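Local coordinates for protein PmoF1 (Methylocystis sp. ATCC 49242, PDB 6P1E) that probably serves as a copper chaperone of methane-oxidizing bacteria, binding copper(II) through a PCu(A)C domain that uses a histidine brace, at residues B[61-66]-B[83-88]; B[49-54]-B[99-104]; B[27-32]-B[113-118]. All blocks are in the same frame, centred on the assembly; numbering follows the deposited sequence.

Contact 1 of 3, residues B[61-66]-B[83-88]; sequences KNLALE and GAYVAL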
loop_
_atom_site.group_PDB
_atom_site.type_symbol
_atom_site.label_atom_id
_atom_site.label_comp_id
_atom_site.label_asym_id
_atom_site.label_seq_id
_atom_site.Cartn_x
_atom_site.Cartn_y
_atom_site.Cartn_z
ATOM N N LYS B 61 -13.861 11.364 1.842
ATOM C CA LYS B 61 -14.208 12.767 1.658
ATOM C C LYS B 61 -14.251 13.497 2.996
ATOM O O LYS B 61 -14.094 14.716 3.047
ATOM C CB LYS B 61 -15.545 12.896 0.925
ATOM C CG LYS B 61 -15.478 12.382 -0.500
ATOM C CD LYS B 61 -16.803 12.494 -1.226
ATOM C CE LYS B 61 -16.675 11.982 -2.651
ATOM N NZ LYS B 61 -17.960 12.045 -3.396
ATOM N N ASN B 62 -14.482 12.748 4.070
ATOM C CA ASN B 62 -14.460 13.309 5.417
ATOM C C ASN B 62 -13.785 12.384 6.419
ATOM O O ASN B 62 -14.452 11.631 7.131
ATOM C CB ASN B 62 -15.890 13.599 5.870
ATOM C CG ASN B 62 -16.508 14.751 5.117
ATOM O OD1 ASN B 62 -16.292 15.910 5.458
ATOM N ND2 ASN B 62 -17.287 14.441 4.092
ATOM N N LEU B 63 -12.464 12.487 6.505
ATOM C CA LEU B 63 -11.666 11.558 7.293
ATOM C C LEU B 63 -11.721 11.817 8.795
ATOM O O LEU B 63 -11.280 10.980 9.582
ATOM C CB LEU B 63 -10.215 11.592 6.816
ATOM C CG LEU B 63 -9.972 11.011 5.419
ATOM C CD1 LEU B 63 -8.527 11.199 4.997
ATOM C CD2 LEU B 63 -10.340 9.532 5.380
ATOM N N ALA B 64 -12.264 12.959 9.201
ATOM C CA ALA B 64 -12.400 13.248 10.624
ATOM C C ALA B 64 -13.507 12.390 11.226
ATOM O O ALA B 64 -13.489 12.075 12.415
ATOM C CB ALA B 64 -12.690 14.729 10.844
ATOM N N LEU B 65 -14.477 12.024 10.395
ATOM C CA LEU B 65 -15.624 11.242 10.840
ATOM C C LEU B 65 -15.296 9.768 11.021
ATOM O O LEU B 65 -14.581 9.176 10.210
ATOM C CB LEU B 65 -16.775 11.391 9.848
ATOM C CG LEU B 65 -17.283 12.823 9.661
ATOM C CD1 LEU B 65 -18.398 12.857 8.636
ATOM C CD2 LEU B 65 -17.740 13.430 10.987
ATOM N N GLU B 66 -15.822 9.183 12.093
ATOM C CA GLU B 66 -15.783 7.737 12.262
ATOM C C GLU B 66 -16.869 7.129 11.386
ATOM O O GLU B 66 -18.046 7.476 11.514
ATOM C CB GLU B 66 -15.986 7.337 13.726
ATOM C CG GLU B 66 -15.920 5.830 13.962
ATOM C CD GLU B 66 -16.049 5.451 15.428
ATOM O OE1 GLU B 66 -16.186 6.363 16.270
ATOM O OE2 GLU B 66 -16.008 4.240 15.735
ATOM N N GLY B 83 -6.056 9.008 2.551
ATOM C CA GLY B 83 -7.400 8.538 2.262
ATOM C C GLY B 83 -7.975 7.777 3.438
ATOM O O GLY B 83 -7.539 7.962 4.576
ATOM N N ALA B 84 -8.961 6.928 3.165
ATOM C CA ALA B 84 -9.581 6.107 4.200
ATOM C C ALA B 84 -8.536 5.252 4.909
ATOM O O ALA B 84 -7.557 4.815 4.304
ATOM C CB ALA B 84 -10.670 5.229 3.603
ATOM N N TYR B 85 -8.732 5.044 6.205
ATOM C CA TYR B 85 -7.772 4.310 7.014
ATOM C C TYR B 85 -8.402 3.971 8.356
ATOM O O TYR B 85 -9.508 4.423 8.659
ATOM C CB TYR B 85 -6.490 5.124 7.222
ATOM C CG TYR B 85 -6.640 6.251 8.220
ATOM C CD1 TYR B 85 -6.049 6.177 9.475
ATOM C CD2 TYR B 85 -7.378 7.385 7.909
ATOM C CE1 TYR B 85 -6.184 7.202 10.389
ATOM C CE2 TYR B 85 -7.520 8.415 8.818
ATOM C CZ TYR B 85 -6.920 8.320 10.056
ATOM O OH TYR B 85 -7.059 9.346 10.961
ATOM N N VAL B 86 -7.699 3.168 9.147
ATOM C CA VAL B 86 -8.110 2.885 10.515
ATOM C C VAL B 86 -7.100 3.506 11.466
ATOM O O VAL B 86 -5.903 3.235 11.374
ATOM C CB VAL B 86 -8.224 1.370 10.778
ATOM C CG1 VAL B 86 -8.667 1.102 12.215
ATOM C CG2 VAL B 86 -9.186 0.735 9.792
ATOM N N ALA B 87 -7.590 4.343 12.375
ATOM C CA ALA B 87 -6.740 4.948 13.387
ATOM C C ALA B 87 -6.566 3.993 14.555
ATOM O O ALA B 87 -7.545 3.483 15.097
ATOM C CB ALA B 87 -7.332 6.268 13.862
ATOM N N LEU B 88 -5.312 3.744 14.919
ATOM C CA LEU B 88 -4.977 2.923 16.080
ATOM C C LEU B 88 -4.485 3.845 17.191
ATOM O O LEU B 88 -3.421 4.447 17.072
ATOM C CB LEU B 88 -3.913 1.883 15.723
ATOM C CG LEU B 88 -4.238 0.959 14.545
ATOM C CD1 LEU B 88 -3.116 -0.043 14.331
ATOM C CD2 LEU B 88 -5.561 0.236 14.753
HETATM O O HOH W 1 -8.980 11.220 10.791
#
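Leu63 rests its two methyls against the peptide that joins Gly83 to Ala84, bringing the loop between strands 51-57 and 69-71 up to the long strand 75-91 of the PCu(A)C beta-barrel. The Gly83 carbonyl oxygen is straddled by the branches: Leu63 CD2 lies 3.3 Å from Gly83 O and Leu63 CD1 3.4 Å from the same atom. Leu63 CD2 also lies 3.7 Å from Ala84 N. It comes to the rim of an aromatic ring as well, where Leu63 CD2 sits 4.4 Å from Tyr85 CD2, close to the ring plane, so the leucine meets the tyrosine edge-on and covers neither face. CG stands anti to the carbonyl carbon (chi1 -69°), which turns the forked end of Leu63 to the Gly83 carbonyl. With an alanine here both methyls would be gone, and the Gly83 carbonyl and the Tyr85 edge would probably lose their apolar cover and the loop its direct hold on the strand. The second link is polar and indirect. A water gives a hydrogen bond of 2.6 Å to Leu63 O and shares another, 2.7 Å long, with Tyr85 OH, tying the loop backbone to the far end of the tyrosine. Further out, the ring of Tyr85 meets that of His57, the two planes inclined by about 25°, and His57 ND1 is hydrogen-bonded to Leu65 O, so His57 links the loop to Tyr85 as well. Asp59 OD1 is hydrogen-bonded to Lys61 N near the start of the segment. Leu63 itself is carried on a type I beta turn running from Asn62 to Leu65, closed by a hydrogen bond of 3.3 Å from Leu65 N to Asn62 O.

Contact 2 of 3, residues B[49-54]-B[99-104]; sequences EKFGSA and WGLEMT
Lys50 and Leu101 face each other with their CA atoms 7.8 Å apart, too far for direct pairing of the backbones, which waters span instead. Leu101 divides its two methyls between neighbouring residues of the other segment. Leu101 CD1 packs 3.7 Å from Lys50 CB, the two side chains sliding past each other in opposite directions, and Lys50 then bends at its second torsion (chi2 -51°), carrying its amine away. The other branch reaches the Phe51 ring, with Leu101 CD2 3.8 Å from Phe51 CE2 and the side chains crossing at about a right angle. Leu88 of strand 75-91 touches both Phe51 and Leu101, so this end of the barrel closes on apolar groups. Just beyond, Gly52 and Ser53 both face Leu89 in a classic beta bulge, where strand 51-57 turns a corner. At the solvent side Glu102 O accepts from two waters, each at 2.7 Å; the first in turn accepts a hydrogen bond from Glu49 N at 3.1 Å, and the second a weak one from Lys50 N. Glu49 OE2 and Glu102 OE1 stand 4.3 Å apart on the surface. The contact therefore joins buried apolar packing of Phe51 and Leu101 to a hydrated rim, where the two carboxylates, if both are charged, would probably repel mildly and rely on solvent to screen them.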
loop_
_atom_site.group_PDB
_atom_site.type_symbol
_atom_site.label_atom_id
_atom_site.label_comp_id
_atom_site.label_asym_id
_atom_site.label_seq_id
_atom_site.Cartn_x
_atom_site.Cartn_y
_atom_site.Cartn_z
ATOM N N GLU B 49 -5.066 -5.776 20.368
ATOM C CA GLU B 49 -4.717 -5.884 21.775
ATOM C C GLU B 49 -3.654 -4.871 22.199
ATOM O O GLU B 49 -3.663 -4.396 23.335
ATOM C CB GLU B 49 -4.217 -7.296 22.076
ATOM C CG GLU B 49 -5.247 -8.380 21.813
ATOM C CD GLU B 49 -4.734 -9.767 22.146
ATOM O OE1 GLU B 49 -3.721 -9.872 22.869
ATOM O OE2 GLU B 49 -5.343 -10.753 21.678
ATOM N N LYS B 50 -2.745 -4.541 21.285
ATOM C CA LYS B 50 -1.585 -3.718 21.626
ATOM C C LYS B 50 -1.890 -2.219 21.601
ATOM O O LYS B 50 -1.039 -1.403 21.954
ATOM C CB LYS B 50 -0.433 -4.022 20.666
ATOM C CG LYS B 50 0.126 -5.441 20.762
ATOM C CD LYS B 50 0.482 -5.858 22.180
ATOM C CE LYS B 50 1.046 -7.264 22.196
ATOM N NZ LYS B 50 1.455 -7.713 23.554
ATOM N N PHE B 51 -3.098 -1.864 21.173
ATOM C CA PHE B 51 -3.558 -0.479 21.196
ATOM C C PHE B 51 -4.816 -0.382 22.048
ATOM O O PHE B 51 -5.514 -1.375 22.251
ATOM C CB PHE B 51 -3.827 0.040 19.780
ATOM C CG PHE B 51 -2.581 0.377 19.008
ATOM C CD1 PHE B 51 -2.156 1.691 18.892
ATOM C CD2 PHE B 51 -1.835 -0.616 18.398
ATOM C CE1 PHE B 51 -1.013 2.006 18.179
ATOM C CE2 PHE B 51 -0.689 -0.306 17.686
ATOM C CZ PHE B 51 -0.279 1.006 17.577
ATOM N N GLY B 52 -5.108 0.814 22.542
ATOM C CA GLY B 52 -6.275 1.025 23.377
ATOM C C GLY B 52 -7.581 0.789 22.634
ATOM O O GLY B 52 -8.514 0.191 23.162
ATOM N N SER B 53 -7.647 1.289 21.406
ATOM C CA SER B 53 -8.844 1.181 20.578
ATOM C C SER B 53 -8.495 1.412 19.116
ATOM O O SER B 53 -7.408 1.897 18.796
ATOM C CB SER B 53 -9.904 2.195 21.024
ATOM O OG SER B 53 -9.479 3.526 20.782
ATOM N N ALA B 54 -9.437 1.076 18.240
ATOM C CA ALA B 54 -9.290 1.301 16.809
ATOM C C ALA B 54 -10.536 1.993 16.270
ATOM O O ALA B 54 -11.657 1.562 16.541
ATOM C CB ALA B 54 -9.048 -0.008 16.089
ATOM N N TRP B 99 8.630 -6.319 14.212
ATOM C CA TRP B 99 7.486 -6.894 14.890
ATOM C C TRP B 99 6.337 -6.836 13.902
ATOM O O TRP B 99 6.356 -6.030 12.974
ATOM C CB TRP B 99 7.109 -6.106 16.147
ATOM C CG TRP B 99 8.187 -5.948 17.167
ATOM C CD1 TRP B 99 9.460 -6.435 17.108
ATOM C CD2 TRP B 99 8.089 -5.228 18.400
ATOM N NE1 TRP B 99 10.159 -6.067 18.234
ATOM C CE2 TRP B 99 9.337 -5.327 19.044
ATOM C CE3 TRP B 99 7.062 -4.512 19.025
ATOM C CZ2 TRP B 99 9.588 -4.734 20.281
ATOM C CZ3 TRP B 99 7.312 -3.928 20.254
ATOM C CH2 TRP B 99 8.565 -4.042 20.868
ATOM N N GLY B 100 5.349 -7.699 14.082
ATOM C CA GLY B 100 4.138 -7.623 13.291
ATOM C C GLY B 100 3.089 -7.162 14.276
ATOM O O GLY B 100 3.384 -7.037 15.465
ATOM N N LEU B 101 1.878 -6.896 13.804
ATOM C CA LEU B 101 0.810 -6.505 14.709
ATOM C C LEU B 101 -0.410 -7.346 14.397
ATOM O O LEU B 101 -0.972 -7.265 13.306
ATOM C CB LEU B 101 0.480 -5.016 14.588
ATOM C CG LEU B 101 -0.608 -4.545 15.559
ATOM C CD1 LEU B 101 -0.075 -4.544 16.986
ATOM C CD2 LEU B 101 -1.142 -3.172 15.187
ATOM N N GLU B 102 -0.819 -8.152 15.369
ATOM C CA GLU B 102 -2.007 -8.970 15.213
ATOM C C GLU B 102 -3.240 -8.105 15.388
ATOM O O GLU B 102 -3.335 -7.323 16.336
ATOM C CB GLU B 102 -2.018 -10.121 16.219
ATOM C CG GLU B 102 -3.226 -11.032 16.086
ATOM C CD GLU B 102 -3.110 -12.279 16.939
ATOM O OE1 GLU B 102 -3.316 -12.181 18.168
ATOM O OE2 GLU B 102 -2.816 -13.358 16.381
ATOM N N MET B 103 -4.180 -8.252 14.463
ATOM C CA MET B 103 -5.421 -7.498 14.492
ATOM C C MET B 103 -6.545 -8.409 14.042
ATOM O O MET B 103 -6.311 -9.382 13.325
ATOM C CB MET B 103 -5.351 -6.272 13.574
ATOM C CG MET B 103 -4.129 -5.387 13.763
ATOM S SD MET B 103 -3.960 -4.170 12.439
ATOM C CE MET B 103 -5.501 -3.271 12.583
ATOM N N THR B 104 -7.765 -8.079 14.447
ATOM C CA THR B 104 -8.941 -8.769 13.949
ATOM C C THR B 104 -9.810 -7.760 13.223
ATOM O O THR B 104 -10.237 -6.762 13.803
ATOM C CB THR B 104 -9.747 -9.435 15.083
ATOM O OG1 THR B 104 -8.905 -10.333 15.815
ATOM C CG2 THR B 104 -10.934 -10.205 14.515
HETATM O O HOH W 2 -4.907 -8.096 18.369
HETATM O O HOH W 3 -2.296 -6.572 18.692
#

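Contact 3 of 3, residues B[27-32]-B[113-118]; sequences ASFYAF and VVIDAA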
loop_
_atom_site.group_PDB
_atom_site.type_symbol
_atom_site.label_atom_id
_atom_site.label_comp_id
_atom_site.label_asym_id
_atom_site.label_seq_id
_atom_site.Cartn_x
_atom_site.Cartn_y
_atom_site.Cartn_z
ATOM N N ALA B 27 -1.225 5.358 15.636
ATOM C CA ALA B 27 -0.745 4.755 14.394
ATOM C C ALA B 27 -1.879 4.736 13.377
ATOM O O ALA B 27 -3.042 4.921 13.734
ATOM C CB ALA B 27 -0.228 3.352 14.643
ATOM N N SER B 28 -1.532 4.502 12.115
ATOM C CA SER B 28 -2.514 4.447 11.041
ATOM C C SER B 28 -2.414 3.113 10.322
ATOM O O SER B 28 -1.324 2.712 9.928
ATOM C CB SER B 28 -2.290 5.595 10.055
ATOM O OG SER B 28 -2.443 6.850 10.694
ATOM N N PHE B 29 -3.552 2.447 10.131
ATOM C CA PHE B 29 -3.586 1.128 9.506
ATOM C C PHE B 29 -4.144 1.225 8.098
ATOM O O PHE B 29 -5.141 1.911 7.854
ATOM C CB PHE B 29 -4.424 0.150 10.337
ATOM C CG PHE B 29 -4.760 -1.130 9.616
ATOM C CD1 PHE B 29 -3.873 -2.193 9.612
ATOM C CD2 PHE B 29 -5.968 -1.270 8.946
ATOM C CE1 PHE B 29 -4.182 -3.370 8.952
ATOM C CE2 PHE B 29 -6.281 -2.443 8.286
ATOM C CZ PHE B 29 -5.386 -3.495 8.292
ATOM N N TYR B 30 -3.496 0.499 7.192
ATOM C CA TYR B 30 -3.748 0.576 5.762
ATOM C C TYR B 30 -3.829 -0.827 5.182
ATOM O O TYR B 30 -3.268 -1.770 5.736
ATOM C CB TYR B 30 -2.638 1.364 5.066
ATOM C CG TYR B 30 -2.402 2.748 5.626
ATOM C CD1 TYR B 30 -3.376 3.733 5.538
ATOM C CD2 TYR B 30 -1.192 3.076 6.221
ATOM C CE1 TYR B 30 -3.156 4.998 6.041
ATOM C CE2 TYR B 30 -0.964 4.338 6.725
ATOM C CZ TYR B 30 -1.948 5.296 6.632
ATOM O OH TYR B 30 -1.721 6.557 7.137
ATOM N N ALA B 31 -4.527 -0.960 4.061
ATOM C CA ALA B 31 -4.706 -2.251 3.412
ATOM C C ALA B 31 -5.408 -2.061 2.082
ATOM O O ALA B 31 -5.892 -0.973 1.779
ATOM C CB ALA B 31 -5.497 -3.204 4.292
ATOM N N PHE B 32 -5.415 -3.117 1.279
ATOM C CA PHE B 32 -6.210 -3.158 0.065
ATOM C C PHE B 32 -7.264 -4.237 0.236
ATOM O O PHE B 32 -6.931 -5.404 0.438
ATOM C CB PHE B 32 -5.326 -3.431 -1.149
ATOM C CG PHE B 32 -4.116 -2.545 -1.221
ATOM C CD1 PHE B 32 -4.149 -1.368 -1.942
ATOM C CD2 PHE B 32 -2.952 -2.880 -0.552
ATOM C CE1 PHE B 32 -3.039 -0.547 -2.010
ATOM C CE2 PHE B 32 -1.842 -2.063 -0.613
ATOM C CZ PHE B 32 -1.887 -0.895 -1.341
ATOM N N VAL B 113 -11.761 -11.903 10.664
ATOM C CA VAL B 113 -10.528 -12.505 10.174
ATOM C C VAL B 113 -9.349 -11.935 10.959
ATOM O O VAL B 113 -9.246 -10.724 11.150
ATOM C CB VAL B 113 -10.335 -12.284 8.650
ATOM C CG1 VAL B 113 -10.301 -10.800 8.297
ATOM C CG2 VAL B 113 -9.069 -12.990 8.162
ATOM N N VAL B 114 -8.485 -12.817 11.450
ATOM C CA VAL B 114 -7.282 -12.392 12.155
ATOM C C VAL B 114 -6.155 -12.209 11.152
ATOM O O VAL B 114 -5.905 -13.080 10.314
ATOM C CB VAL B 114 -6.862 -13.403 13.235
ATOM C CG1 VAL B 114 -5.564 -12.969 13.911
ATOM C CG2 VAL B 114 -7.967 -13.565 14.267
ATOM N N ILE B 115 -5.472 -11.074 11.250
ATOM C CA ILE B 115 -4.394 -10.745 10.334
ATOM C C ILE B 115 -3.143 -10.367 11.106
ATOM O O ILE B 115 -3.203 -10.073 12.299
ATOM C CB ILE B 115 -4.779 -9.580 9.396
ATOM C CG1 ILE B 115 -4.989 -8.285 10.193
ATOM C CG2 ILE B 115 -6.034 -9.933 8.610
ATOM C CD1 ILE B 115 -5.147 -7.054 9.330
ATOM N N ASP B 116 -2.015 -10.381 10.409
ATOM C CA ASP B 116 -0.764 -9.881 10.949
ATOM C C ASP B 116 -0.325 -8.723 10.067
ATOM O O ASP B 116 0.067 -8.921 8.918
ATOM C CB ASP B 116 0.294 -10.985 10.993
ATOM C CG ASP B 116 1.592 -10.529 11.630
ATOM O OD1 ASP B 116 1.547 -9.630 12.496
ATOM O OD2 ASP B 116 2.657 -11.075 11.273
ATOM N N ALA B 117 -0.420 -7.511 10.601
ATOM C CA ALA B 117 -0.097 -6.318 9.835
ATOM C C ALA B 117 1.390 -6.028 9.924
ATOM O O ALA B 117 1.989 -6.098 10.994
ATOM C CB ALA B 117 -0.902 -5.130 10.330
ATOM N N ALA B 118 1.987 -5.717 8.784
ATOM C CA ALA B 118 3.401 -5.395 8.750
ATOM C C ALA B 118 3.602 -3.929 9.163
ATOM O O ALA B 118 2.738 -3.088 8.916
ATOM C CB ALA B 118 3.947 -5.683 7.386
#
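Phe29 and Ile115 approach each other from opposite sides of the protein interior, the outer end of the ring meeting the outermost methyl of the isoleucine. Phe29 CZ lies 3.7 Å from Ile115 CD1, and Phe29 CE1 is 3.8 Å from the same methyl, so one CH3 seats against two adjacent ring carbons. Ala117 comes in differently: its CB lies in the ring plane, at the edge, with Ala117 CB 4.0 Å from Phe29 CE1. The ring reaches across because Phe29 CG is anti to the backbone N (chi1 167°). Ile115 reaches back through CG1, which is set between its own N and carbonyl carbon (Ile115 chi1 65°) and then runs out extended to CD1. Backbones stay well separated, Phe29 CA and Ala117 CA being 8.2 Å apart, and side chains alone make the contact. It belongs to the interior of a curled, cupredoxin-like beta-barrel, where strands 27-35 and 111-120 are both hydrogen-bonded to strand 10-18, antiparallel to the first and parallel to the second. Pro15 of that shared strand touches both Phe29 and Ile115, Leu17 packs on Ala117, and Met103 of strand 100-107 leans on Phe29. All three contacting residues are buried. The side chain of Ala117 is about 10 Å from a bound copper(II) ion, and the copper-binding residues Glu13 and His34 lie on strands 10-18 and 27-35. The same segments reach the dimer partner, Phe32 stacking on His14 of the second subunit and meeting Trp16 of that subunit edge-to-face, while Ala118 packs on Lys76 there. In the core, Phe29 CE1 is shared by two methyls, Ile115 CD1 and Ala117 CB, which stand 4.8 Å from each other.

Each contact has at least one segment on the same curled beta-sheet of a single PCu(A)C domain; 61-66 is a loop beside it. Along the chain, contact 3 spans the widest stretch and encloses contact 2, which in turn encloses contact 1. The centres of contacts 2 and 3 are about 9 Å apart, and their strands 100-107 and 111-120 are neighbours, Leu101 O lying 2.8 Å from Ala117 N. Contact 1 is more remote, about 15 Å from contact 3 and 17 Å from contact 2, centre to centre. Val86 and Leu88 pair with strand 27-35, while the Leu88 side chain reaches contact 2. A peripheral loop is thus connected, through strand 75-91, to the packed interior of the barrel.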